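Local coordinates for BH1408 protein (PDB 4E0A) that probably works as an N-acetyltransferase of the GNAT family, passing an acetyl group to an amino group of a substrate that is not established, at residues A6-T19 with P38-Q50. The protein carries 1 engineered substitution. Sequence-based numbering, arbitrary orientation.
Engineered in segment 38-50: Arg44 (natural residue Phe).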
ATOM      1  N   ALA A   6      26.390   4.151  -1.066  1.00 14.67           N
ATOM      2  CA  ALA A   6      26.858   3.693   0.228  1.00 12.38           C
ATOM      3  C   ALA A   6      27.894   2.585   0.077  1.00 13.88           C
ATOM      4  O   ALA A   6      27.999   1.926  -0.969  1.00 15.06           O
ATOM      5  CB  ALA A   6      25.679   3.192   1.062  1.00 10.25           C
ATOM      6  N   THR A   7      28.671   2.388   1.126  1.00 15.93           N
ATOM      7  CA  THR A   7      29.442   1.162   1.247  1.00 23.95           C
ATOM      8  C   THR A   7      29.017   0.468   2.532  1.00 23.19           C
ATOM      9  O   THR A   7      28.298   1.044   3.358  1.00 16.82           O
ATOM     10  CB  THR A   7      30.960   1.418   1.276  1.00 26.67           C
ATOM     11  OG1 THR A   7      31.361   1.764   2.606  1.00 30.58           O
ATOM     12  CG2 THR A   7      31.337   2.541   0.317  1.00 26.56           C
ATOM     13  N   VAL A   8      29.468  -0.765   2.707  1.00 26.95           N
ATOM     14  CA  VAL A   8      29.138  -1.532   3.904  1.00 31.28           C
ATOM     15  C   VAL A   8      29.553  -0.785   5.171  1.00 21.33           C
ATOM     16  O   VAL A   8      28.834  -0.784   6.164  1.00 23.58           O
ATOM     17  CB  VAL A   8      29.745  -2.955   3.841  1.00 43.06           C
ATOM     18  CG1 VAL A   8      29.839  -3.581   5.228  1.00 47.85           C
ATOM     19  CG2 VAL A   8      28.916  -3.827   2.896  1.00 44.90           C
ATOM     20  N   GLN A   9      30.687  -0.107   5.105  1.00 17.82           N
ATOM     21  CA  GLN A   9      31.217   0.685   6.216  1.00 25.95           C
ATOM     22  C   GLN A   9      30.283   1.828   6.675  1.00 20.67           C
ATOM     23  O   GLN A   9      30.471   2.402   7.747  1.00 20.71           O
ATOM     24  CB  GLN A   9      32.590   1.240   5.819  1.00 37.87           C
ATOM     25  CG  GLN A   9      33.390   1.915   6.925  1.00 49.91           C
ATOM     26  CD  GLN A   9      34.705   2.492   6.410  1.00 59.98           C
ATOM     27  OE1 GLN A   9      35.022   2.378   5.224  1.00 61.82           O
ATOM     28  NE2 GLN A   9      35.474   3.114   7.303  1.00 63.00           N
ATOM     29  N   ASP A  10      29.281   2.154   5.863  1.00 15.40           N
ATOM     30  CA  ASP A  10      28.326   3.204   6.205  1.00 14.76           C
ATOM     31  C   ASP A  10      27.236   2.731   7.172  1.00 12.24           C
ATOM     32  O   ASP A  10      26.437   3.539   7.634  1.00 12.61           O
ATOM     33  CB  ASP A  10      27.663   3.780   4.940  1.00 10.58           C
ATOM     34  CG  ASP A  10      28.643   4.544   4.069  1.00 14.30           C
ATOM     35  OD1 ASP A  10      29.576   5.154   4.631  1.00 12.48           O
ATOM     36  OD2 ASP A  10      28.481   4.536   2.831  1.00 15.15           O
ATOM     37  N   TYR A  11      27.223   1.433   7.484  1.00  9.91           N
ATOM     38  CA  TYR A  11      26.108   0.849   8.229  1.00 12.16           C
ATOM     39  C   TYR A  11      25.744   1.591   9.522  1.00 10.84           C
ATOM     40  O   TYR A  11      24.583   1.947   9.733  1.00 10.99           O
ATOM     41  CB  TYR A  11      26.324  -0.649   8.527  1.00 13.49           C
ATOM     42  CG  TYR A  11      25.340  -1.115   9.578  1.00 13.50           C
ATOM     43  CD1 TYR A  11      23.992  -1.255   9.269  1.00 15.69           C
ATOM     44  CD2 TYR A  11      25.740  -1.342  10.895  1.00 13.79           C
ATOM     45  CE1 TYR A  11      23.066  -1.637  10.234  1.00 15.33           C
ATOM     46  CE2 TYR A  11      24.819  -1.719  11.869  1.00  8.70           C
ATOM     47  CZ  TYR A  11      23.490  -1.867  11.532  1.00 10.30           C
ATOM     48  OH  TYR A  11      22.566  -2.232  12.479  1.00 15.34           O
ATOM     49  N   GLU A  12      26.726   1.809  10.389  1.00 11.96           N
ATOM     50  CA  GLU A  12      26.438   2.352  11.712  1.00 13.49           C
ATOM     51  C   GLU A  12      25.743   3.707  11.641  1.00 15.27           C
ATOM     52  O   GLU A  12      24.748   3.941  12.326  1.00 14.01           O
ATOM     53  CB  GLU A  12      27.709   2.423  12.584  1.00 15.89           C
ATOM     54  CG  GLU A  12      27.959   1.116  13.324  1.00 21.15           C
ATOM     55  CD  GLU A  12      29.265   1.080  14.102  1.00 31.24           C
ATOM     56  OE1 GLU A  12      29.900   2.139  14.284  1.00 28.94           O
ATOM     57  OE2 GLU A  12      29.655  -0.031  14.529  1.00 35.90           O
ATOM     58  N   GLU A  13      26.258   4.583  10.792  1.00 13.49           N
ATOM     59  CA  GLU A  13      25.641   5.881  10.585  1.00 14.99           C
ATOM     60  C   GLU A  13      24.272   5.789   9.938  1.00 12.42           C
ATOM     61  O   GLU A  13      23.341   6.478  10.348  1.00 11.80           O
ATOM     62  CB  GLU A  13      26.527   6.739   9.708  1.00 21.83           C
ATOM     63  CG  GLU A  13      27.740   7.198  10.416  1.00 32.51           C
ATOM     64  CD  GLU A  13      27.915   8.659  10.237  1.00 41.97           C
ATOM     65  OE1 GLU A  13      27.122   9.428  10.827  1.00 45.85           O
ATOM     66  OE2 GLU A  13      28.823   9.023   9.477  1.00 46.08           O
ATOM     67  N   VAL A  14      24.156   4.968   8.900  1.00  8.37           N
ATOM     68  CA  VAL A  14      22.860   4.795   8.261  1.00  6.54           C
ATOM     69  C   VAL A  14      21.840   4.213   9.247  1.00 14.37           C
ATOM     70  O   VAL A  14      20.689   4.649   9.279  1.00 10.18           O
ATOM     71  CB  VAL A  14      22.975   3.935   7.001  1.00  8.42           C
ATOM     72  CG1 VAL A  14      21.568   3.545   6.469  1.00 16.15           C
ATOM     73  CG2 VAL A  14      23.795   4.686   5.946  1.00  9.61           C
ATOM     74  N   ALA A  15      22.272   3.256  10.071  1.00 12.93           N
ATOM     75  CA  ALA A  15      21.387   2.665  11.075  1.00 11.52           C
ATOM     76  C   ALA A  15      20.864   3.698  12.078  1.00 13.36           C
ATOM     77  O   ALA A  15      19.682   3.684  12.452  1.00 14.06           O
ATOM     78  CB  ALA A  15      22.077   1.487  11.794  1.00 11.12           C
ATOM     79  N   ARG A  16      21.744   4.591  12.506  1.00 11.07           N
ATOM     80  CA  ARG A  16      21.385   5.627  13.467  1.00 14.56           C
ATOM     81  C   ARG A  16      20.283   6.520  12.906  1.00 14.82           C
ATOM     82  O   ARG A  16      19.296   6.834  13.589  1.00 12.73           O
ATOM     83  CB  ARG A  16      22.622   6.462  13.823  1.00 14.98           C
ATOM     84  CG  ARG A  16      22.337   7.621  14.775  1.00 19.83           C
ATOM     85  CD  ARG A  16      23.599   8.403  15.105  1.00 26.99           C
ATOM     86  NE  ARG A  16      24.164   9.100  13.949  1.00 35.43           N
ATOM     87  CZ  ARG A  16      23.806  10.324  13.569  1.00 37.15           C
ATOM     88  NH1 ARG A  16      22.880  10.984  14.255  1.00 34.56           N
ATOM     89  NH2 ARG A  16      24.376  10.892  12.512  1.00 37.86           N
ATOM     90  N   LEU A  17      20.443   6.918  11.650  1.00 13.67           N
ATOM     91  CA  LEU A  17      19.411   7.696  10.967  1.00 10.03           C
ATOM     92  C   LEU A  17      18.107   6.919  10.835  1.00 13.79           C
ATOM     93  O   LEU A  17      17.034   7.477  11.043  1.00 15.75           O
ATOM     94  CB  LEU A  17      19.892   8.125   9.576  1.00  8.27           C
ATOM     95  CG  LEU A  17      20.658   9.448   9.466  1.00 16.92           C
ATOM     96  CD1 LEU A  17      21.623   9.695  10.608  1.00 22.94           C
ATOM     97  CD2 LEU A  17      21.396   9.465   8.131  1.00 14.85           C
ATOM     98  N   HIS A  18      18.194   5.639  10.489  1.00 11.29           N
ATOM     99  CA  HIS A  18      16.986   4.835  10.351  1.00 10.03           C
ATOM    100  C   HIS A  18      16.223   4.790  11.674  1.00 11.85           C
ATOM    101  O   HIS A  18      14.989   4.850  11.703  1.00 11.57           O
ATOM    102  CB  HIS A  18      17.305   3.420   9.877  1.00  9.20           C
ATOM    103  CG  HIS A  18      16.083   2.578   9.657  1.00 16.28           C
ATOM    104  ND1 HIS A  18      15.540   1.782  10.643  1.00 17.93           N
ATOM    105  CD2 HIS A  18      15.294   2.415   8.567  1.00 17.28           C
ATOM    106  CE1 HIS A  18      14.474   1.159  10.170  1.00 18.34           C
ATOM    107  NE2 HIS A  18      14.302   1.527   8.915  1.00 22.67           N
ATOM    108  N   THR A  19      16.975   4.717  12.766  1.00 14.48           N
ATOM    109  CA  THR A  19      16.389   4.658  14.101  1.00 15.97           C
ATOM    110  C   THR A  19      15.611   5.920  14.495  1.00 17.19           C
ATOM    111  O   THR A  19      14.546   5.807  15.109  1.00 11.68           O
ATOM    112  CB  THR A  19      17.453   4.293  15.155  1.00 14.80           C
ATOM    113  OG1 THR A  19      17.889   2.952  14.905  1.00 14.11           O
ATOM    114  CG2 THR A  19      16.879   4.373  16.578  1.00 13.18           C
ATOM    115  N   PRO A  38      19.154  -3.124  17.057  1.00 12.70           N
ATOM    116  CA  PRO A  38      18.988  -1.955  16.187  1.00 12.44           C
ATOM    117  C   PRO A  38      17.642  -2.005  15.496  1.00 12.21           C
ATOM    118  O   PRO A  38      16.926  -2.961  15.718  1.00 12.49           O
ATOM    119  CB  PRO A  38      20.110  -2.125  15.153  1.00 15.66           C
ATOM    120  CG  PRO A  38      20.313  -3.578  15.050  1.00 16.34           C
ATOM    121  CD  PRO A  38      19.960  -4.181  16.413  1.00 16.32           C
ATOM    122  N   THR A  39      17.319  -0.993  14.694  1.00 14.56           N
ATOM    123  CA  THR A  39      16.072  -0.971  13.933  1.00 14.40           C
ATOM    124  C   THR A  39      16.362  -1.350  12.498  1.00 14.65           C
ATOM    125  O   THR A  39      15.454  -1.658  11.743  1.00 17.28           O
ATOM    126  CB  THR A  39      15.421   0.423  13.934  1.00 13.98           C
ATOM    127  OG1 THR A  39      16.279   1.359  13.258  1.00 15.46           O
ATOM    128  CG2 THR A  39      15.170   0.893  15.371  1.00 12.00           C
ATOM    129  N   LEU A  40      17.639  -1.322  12.130  1.00 12.31           N
ATOM    130  CA  LEU A  40      18.081  -1.708  10.793  1.00 14.83           C
ATOM    131  C   LEU A  40      19.031  -2.899  10.888  1.00 13.49           C
ATOM    132  O   LEU A  40      20.081  -2.840  11.541  1.00 16.74           O
ATOM    133  CB  LEU A  40      18.775  -0.537  10.071  1.00 13.37           C
ATOM    134  CG  LEU A  40      19.359  -0.848   8.682  1.00 20.38           C
ATOM    135  CD1 LEU A  40      18.274  -1.273   7.705  1.00 28.04           C
ATOM    136  CD2 LEU A  40      20.146   0.350   8.126  1.00 16.46           C
ATOM    137  N   ASN A  41      18.665  -3.987  10.228  1.00 10.12           N
ATOM    138  CA  ASN A  41      19.500  -5.182  10.246  1.00 11.15           C
ATOM    139  C   ASN A  41      20.724  -4.958   9.356  1.00 14.01           C
ATOM    140  O   ASN A  41      20.587  -4.513   8.215  1.00 11.89           O
ATOM    141  CB  ASN A  41      18.663  -6.385   9.773  1.00 17.09           C
ATOM    142  CG  ASN A  41      19.453  -7.676   9.742  1.00 18.04           C
ATOM    143  OD1 ASN A  41      20.437  -7.793   9.018  1.00 23.70           O
ATOM    144  ND2 ASN A  41      19.003  -8.670  10.508  1.00 14.34           N
ATOM    145  N   PRO A  42      21.927  -5.237   9.886  1.00 17.04           N
ATOM    146  CA  PRO A  42      23.174  -5.037   9.135  1.00 22.38           C
ATOM    147  C   PRO A  42      23.289  -5.898   7.871  1.00 21.32           C
ATOM    148  O   PRO A  42      23.748  -5.392   6.847  1.00 17.93           O
ATOM    149  CB  PRO A  42      24.269  -5.399  10.153  1.00 22.31           C
ATOM    150  CG  PRO A  42      23.587  -6.221  11.181  1.00 19.80           C
ATOM    151  CD  PRO A  42      22.182  -5.713  11.257  1.00 19.64           C
ATOM    152  N   SER A  43      22.893  -7.170   7.936  1.00 17.67           N
ATOM    153  CA  SER A  43      22.925  -8.019   6.745  1.00 18.84           C
ATOM    154  C   SER A  43      21.955  -7.527   5.668  1.00 19.13           C
ATOM    155  O   SER A  43      22.253  -7.585   4.472  1.00 18.33           O
ATOM    156  CB  SER A  43      22.646  -9.484   7.096  1.00 21.25           C
ATOM    157  OG  SER A  43      23.758 -10.045   7.773  1.00 24.82           O
ATOM    158  N   ARG A  44      20.805  -7.020   6.085  1.00 17.14           N
ATOM    159  CA  ARG A  44      19.830  -6.531   5.121  1.00 19.59           C
ATOM    160  C   ARG A  44      20.265  -5.201   4.505  1.00 22.83           C
ATOM    161  O   ARG A  44      19.961  -4.908   3.346  1.00 20.60           O
ATOM    162  CB  ARG A  44      18.445  -6.453   5.747  1.00 23.04           C
ATOM    163  CG  ARG A  44      17.960  -7.828   6.216  1.00 35.06           C
ATOM    164  CD  ARG A  44      16.451  -7.892   6.403  1.00 43.47           C
ATOM    165  NE  ARG A  44      16.011  -9.254   6.705  1.00 48.31           N
ATOM    166  CZ  ARG A  44      15.755 -10.176   5.782  1.00 48.65           C
ATOM    167  NH1 ARG A  44      15.891  -9.886   4.497  1.00 51.77           N
ATOM    168  NH2 ARG A  44      15.361 -11.390   6.143  1.00 47.22           N
ATOM    169  N   PHE A  45      20.986  -4.401   5.285  1.00 18.06           N
ATOM    170  CA  PHE A  45      21.608  -3.207   4.741  1.00 16.00           C
ATOM    171  C   PHE A  45      22.607  -3.628   3.665  1.00 18.46           C
ATOM    172  O   PHE A  45      22.578  -3.122   2.542  1.00 14.60           O
ATOM    173  CB  PHE A  45      22.321  -2.420   5.838  1.00 13.50           C
ATOM    174  CG  PHE A  45      23.103  -1.251   5.320  1.00 14.99           C
ATOM    175  CD1 PHE A  45      22.453  -0.137   4.824  1.00 16.19           C
ATOM    176  CD2 PHE A  45      24.492  -1.275   5.315  1.00 17.35           C
ATOM    177  CE1 PHE A  45      23.178   0.953   4.346  1.00 14.33           C
ATOM    178  CE2 PHE A  45      25.223  -0.190   4.834  1.00 18.09           C
ATOM    179  CZ  PHE A  45      24.561   0.921   4.347  1.00 18.16           C
ATOM    180  N   GLN A  46      23.482  -4.567   4.004  1.00 17.71           N
ATOM    181  CA  GLN A  46      24.487  -5.021   3.048  1.00 22.65           C
ATOM    182  C   GLN A  46      23.840  -5.539   1.756  1.00 22.15           C
ATOM    183  O   GLN A  46      24.303  -5.239   0.659  1.00 19.61           O
ATOM    184  CB  GLN A  46      25.407  -6.075   3.668  1.00 26.84           C
ATOM    185  CG  GLN A  46      26.426  -6.648   2.684  1.00 39.50           C
ATOM    186  CD  GLN A  46      27.214  -7.820   3.254  1.00 51.92           C
ATOM    187  OE1 GLN A  46      26.971  -8.269   4.378  1.00 56.81           O
ATOM    188  NE2 GLN A  46      28.167  -8.323   2.473  1.00 55.14           N
ATOM    189  N   ALA A  47      22.760  -6.301   1.887  1.00 14.42           N
ATOM    190  CA  ALA A  47      22.052  -6.786   0.705  1.00 20.19           C
ATOM    191  C   ALA A  47      21.512  -5.647  -0.158  1.00 21.15           C
ATOM    192  O   ALA A  47      21.459  -5.773  -1.380  1.00 20.58           O
ATOM    193  CB  ALA A  47      20.920  -7.731   1.096  1.00 17.69           C
ATOM    194  N   ALA A  48      21.097  -4.544   0.466  1.00 17.07           N
ATOM    195  CA  ALA A  48      20.514  -3.446  -0.297  1.00 15.57           C
ATOM    196  C   ALA A  48      21.621  -2.741  -1.042  1.00 16.97           C
ATOM    197  O   ALA A  48      21.454  -2.358  -2.201  1.00 17.85           O
ATOM    198  CB  ALA A  48      19.773  -2.471   0.603  1.00 15.63           C
ATOM    199  N   VAL A  49      22.759  -2.587  -0.367  1.00 15.32           N
ATOM    200  CA  VAL A  49      23.929  -1.951  -0.959  1.00 19.14           C
ATOM    201  C   VAL A  49      24.421  -2.700  -2.211  1.00 23.58           C
ATOM    202  O   VAL A  49      24.756  -2.087  -3.234  1.00 24.15           O
ATOM    203  CB  VAL A  49      25.067  -1.827   0.085  1.00 16.58           C
ATOM    204  CG1 VAL A  49      26.390  -1.402  -0.580  1.00 19.87           C
ATOM    205  CG2 VAL A  49      24.669  -0.853   1.225  1.00 12.97           C
ATOM    206  N   GLN A  50      24.432  -4.026  -2.133  1.00 24.41           N
ATOM    207  CA  GLN A  50      25.029  -4.862  -3.168  1.00 24.71           C
ATOM    208  C   GLN A  50      24.003  -5.510  -4.093  1.00 26.61           C
ATOM    209  O   GLN A  50      24.369  -6.193  -5.046  1.00 27.31           O
ATOM    210  CB  GLN A  50      25.874  -5.954  -2.519  1.00 28.91           C
ATOM    211  CG  GLN A  50      27.036  -5.427  -1.695  1.00 35.57           C
ATOM    212  CD  GLN A  50      27.708  -6.519  -0.883  1.00 41.62           C
ATOM    213  OE1 GLN A  50      27.175  -7.622  -0.739  1.00 43.17           O
ATOM    214  NE2 GLN A  50      28.884  -6.216  -0.344  1.00 44.03           N
TER
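In the GNAT fold the first strand is followed by two helices before the chain returns to the sheet, and here those helices, 11-28 and 42-50, pack on each other through Tyr11, Val14 and Phe45, while the turn ahead of the second is tied to the first by Thr39 and Leu40. The axes of the segments 11-19 and 42-50 come within 10.8 Å at 107°, and contacts spread from Ala6 with Val49 to Thr19 with Thr39. Phe45, with CG anti to its backbone N (chi1 174°), reaches Tyr11 and Val14 and the residues ahead of them: CE1 meets Val14 CG1 at 3.7 Å, and the ring edge faces the carbonyl oxygens of Thr7 and Val8. Small Ala6 lets CZ of that ring come close, and Val49 CG2 lies over one ring face, offset toward the rim.

Tyr11 joins apolar and polar halves. Pro42 CB sits 3.9 Å from the centroid of its ring, a CH-pi contact over the face, and the rigid proline, first residue of helix 42-50, suits a place where no backbone N-H is needed. The Tyr11 OH donates to Leu40 O at 2.7 Å, nearly in line with the carbonyl (165°). With a phenylalanine here Leu40 O would lose its tyrosine donor, and the turn ahead of helix 42-50 would probably be held less firmly.

Farther along, Thr39 OG1 and His18 ND1 share a nearly straight hydrogen bond (2.8 Å, 170°) at the edge of the imidazole, near its plane, and OG1 hydrogen-bonds Thr19 OG1 as well. A threonine suits this spot because one hydroxyl can both give and accept, while its methyl rests against Thr19. Leu40 CD2 lies against Val14 CG1 and Ala15 CA. The chemistry is thus divided: apolar packing joins the helices, whereas hydrogen bonds that involve Tyr11, His18 and Thr19 fix the course of the connecting turn.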